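PDB 2J13: polysaccharide deacetylase from Bacillus anthracis, which probably removes acetyl groups from peptidoglycan or a related cell-wall polysaccharide, as a zinc-containing carbohydrate esterase of family 4. Local coordinates for residues 72-77 with 97-102. Residues are numbered along the deposited sequence; the frame is centred on the assembly and turned at random. Where two conformers were deposited one is given.
Sequences KILDVL and KDLLLR
Arg102 bridges the gap between two nearly parallel helices, reaching from 97-102 to Leu74 and Asp75 on 72-77. Its CB is the first point of contact, packing 3.8 Å from Leu74 CD1. From there the chain continues extended through CD until a bend at chi3 (63°) turns the guanidinium group. NE forms a salt bridge with Glu106 OE2, four residues on and just beyond the C-terminal end of helix 97-105, which holds the guanidinium at its NE corner. One face of the group lies against Leu74, whose CB stands 3.4 Å above the plane but displaced toward the rim. Leucine and arginine thus run past one another in opposite directions, each extending toward the other's helix. At the tip, NH2 donates to Asp75 OD1 over 2.9 Å, the main bond of the salt bridge. NH1 adds a weak bond to the same OD1 at 3.4 Å and also donates to the carbonyl oxygen of Gly71, a second anchor on helix 70-80. OD1 is met by NH2 on its anti side, and the carboxylate and guanidinium planes are 38° apart; since both NH1 and NH2 converge on this one oxygen, the pairing is not the flat two-oxygen kind. Bonds at all three nitrogens should therefore restrict rotation of the group. Alongside the arm, Leu74 CD1 also touches Leu99 CD2 at 3.9 Å. The segment axes, 12° from parallel, come no closer than 11.2 Å, so long side chains make the connection. Helix 70-80 precedes strand 84-88, and helix 97-105 follows it after the short helix 90-95, within the parallel alpha/beta architecture of the NodB homology domain; Leu74 packs on that strand through Phe86 and on His108, while helix 217-230 covers Ile73 and Val76 on helix 70-80.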
loop_
_atom_site.group_PDB
_atom_site.type_symbol
_atom_site.label_atom_id
_atom_site.label_comp_id
_atom_site.label_asym_id
_atom_site.label_seq_id
_atom_site.Cartn_x
_atom_site.Cartn_y
_atom_site.Cartn_z
ATOM N N LYS A 72 12.190 2.149 -13.570
ATOM C CA LYS A 72 13.214 3.079 -13.057
ATOM C C LYS A 72 13.143 3.207 -11.532
ATOM O O LYS A 72 14.181 3.262 -10.879
ATOM C CB LYS A 72 13.087 4.447 -13.738
ATOM C CG LYS A 72 13.544 4.444 -15.202
ATOM C CD LYS A 72 12.975 5.640 -15.961
ATOM C CE LYS A 72 13.928 6.186 -17.032
ATOM N NZ LYS A 72 13.501 7.520 -17.565
ATOM N N ILE A 73 11.927 3.238 -10.964
ATOM C CA ILE A 73 11.741 3.168 -9.503
ATOM C C ILE A 73 12.365 1.891 -8.962
ATOM O O ILE A 73 13.098 1.904 -7.966
ATOM C CB ILE A 73 10.209 3.220 -9.115
ATOM C CG1 ILE A 73 9.648 4.599 -9.382
ATOM C CG2 ILE A 73 9.982 2.831 -7.678
ATOM C CD1 ILE A 73 10.171 5.669 -8.533
ATOM N N LEU A 74 12.064 0.769 -9.600
ATOM C CA LEU A 74 12.560 -0.506 -9.128
ATOM C C LEU A 74 14.094 -0.520 -9.197
ATOM O O LEU A 74 14.734 -1.048 -8.318
ATOM C CB LEU A 74 11.973 -1.657 -9.944
ATOM C CG LEU A 74 10.505 -1.993 -9.558
ATOM C CD1 LEU A 74 9.834 -2.825 -10.625
ATOM C CD2 LEU A 74 10.484 -2.703 -8.207
ATOM N N ASP A 75 14.647 0.089 -10.234
ATOM C CA ASP A 75 16.130 0.161 -10.350
ATOM C C ASP A 75 16.735 0.916 -9.140
ATOM O O ASP A 75 17.760 0.510 -8.579
ATOM C CB ASP A 75 16.531 0.855 -11.644
ATOM C CG ASP A 75 16.252 0.029 -12.899
ATOM O OD1 ASP A 75 16.080 -1.200 -12.814
ATOM O OD2 ASP A 75 16.238 0.633 -14.004
ATOM N N VAL A 76 16.136 2.054 -8.786
ATOM C CA VAL A 76 16.566 2.818 -7.623
ATOM C C VAL A 76 16.467 1.970 -6.343
ATOM O O VAL A 76 17.389 1.897 -5.557
ATOM C CB VAL A 76 15.792 4.131 -7.457
ATOM C CG1 VAL A 76 16.117 4.768 -6.131
ATOM C CG2 VAL A 76 16.062 5.097 -8.614
ATOM N N LEU A 77 15.333 1.314 -6.115
ATOM C CA LEU A 77 15.159 0.531 -4.894
ATOM C C LEU A 77 16.181 -0.606 -4.769
ATOM O O LEU A 77 16.646 -0.923 -3.669
ATOM C CB LEU A 77 13.719 -0.039 -4.848
ATOM C CG LEU A 77 12.621 1.024 -4.750
ATOM C CD1 LEU A 77 11.215 0.316 -4.879
ATOM C CD2 LEU A 77 12.744 1.794 -3.460
ATOM N N LYS A 97 2.747 -7.801 -16.421
ATOM C CA LYS A 97 3.237 -8.994 -15.742
ATOM C C LYS A 97 4.739 -8.938 -15.474
ATOM O O LYS A 97 5.187 -9.404 -14.447
ATOM C CB LYS A 97 2.873 -10.295 -16.479
ATOM C CG LYS A 97 2.474 -11.413 -15.512
ATOM C CD LYS A 97 2.655 -12.822 -16.082
ATOM C CE LYS A 97 1.539 -13.202 -17.031
ATOM N NZ LYS A 97 0.192 -13.238 -16.413
ATOM N N ASP A 98 5.514 -8.372 -16.387
ATOM C CA ASP A 98 6.957 -8.350 -16.201
ATOM C C ASP A 98 7.402 -7.485 -15.018
ATOM O O ASP A 98 8.268 -7.895 -14.253
ATOM C CB ASP A 98 7.639 -7.924 -17.508
ATOM C CG ASP A 98 7.555 -8.996 -18.572
ATOM O OD1 ASP A 98 7.337 -10.192 -18.231
ATOM O OD2 ASP A 98 7.707 -8.633 -19.757
ATOM N N LEU A 99 6.770 -6.324 -14.846
ATOM C CA LEU A 99 7.046 -5.466 -13.686
ATOM C C LEU A 99 6.618 -6.160 -12.386
ATOM O O LEU A 99 7.324 -6.102 -11.384
ATOM C CB LEU A 99 6.388 -4.091 -13.843
ATOM C CG LEU A 99 7.113 -3.161 -14.814
ATOM C CD1 LEU A 99 6.232 -1.942 -15.131
ATOM C CD2 LEU A 99 8.483 -2.734 -14.286
ATOM N N LEU A 100 5.474 -6.850 -12.409
ATOM C CA LEU A 100 5.022 -7.605 -11.269
ATOM C C LEU A 100 6.058 -8.648 -10.817
ATOM O O LEU A 100 6.349 -8.787 -9.646
ATOM C CB LEU A 100 3.683 -8.232 -11.625
ATOM C CG LEU A 100 2.745 -8.704 -10.541
ATOM C CD1 LEU A 100 2.176 -7.549 -9.717
ATOM C CD2 LEU A 100 1.635 -9.464 -11.235
ATOM N N LEU A 101 6.637 -9.370 -11.789
ATOM C CA LEU A 101 7.654 -10.331 -11.495
ATOM C C LEU A 101 8.923 -9.685 -10.939
ATOM O O LEU A 101 9.576 -10.276 -10.093
ATOM C CB LEU A 101 7.933 -11.169 -12.748
ATOM C CG LEU A 101 6.743 -12.087 -13.045
ATOM C CD1 LEU A 101 6.890 -12.731 -14.412
ATOM C CD2 LEU A 101 6.645 -13.157 -11.969
ATOM N N ARG A 102 9.277 -8.496 -11.407
ATOM C CA ARG A 102 10.396 -7.742 -10.792
ATOM C C ARG A 102 10.100 -7.434 -9.336
ATOM O O ARG A 102 10.955 -7.492 -8.473
ATOM C CB ARG A 102 10.652 -6.421 -11.525
ATOM C CG ARG A 102 11.311 -6.568 -12.903
ATOM C CD ARG A 102 11.921 -5.290 -13.379
ATOM N NE ARG A 102 13.008 -4.857 -12.507
ATOM C CZ ARG A 102 13.558 -3.648 -12.542
ATOM N NH1 ARG A 102 13.151 -2.746 -13.413
ATOM N NH2 ARG A 102 14.528 -3.343 -11.700
#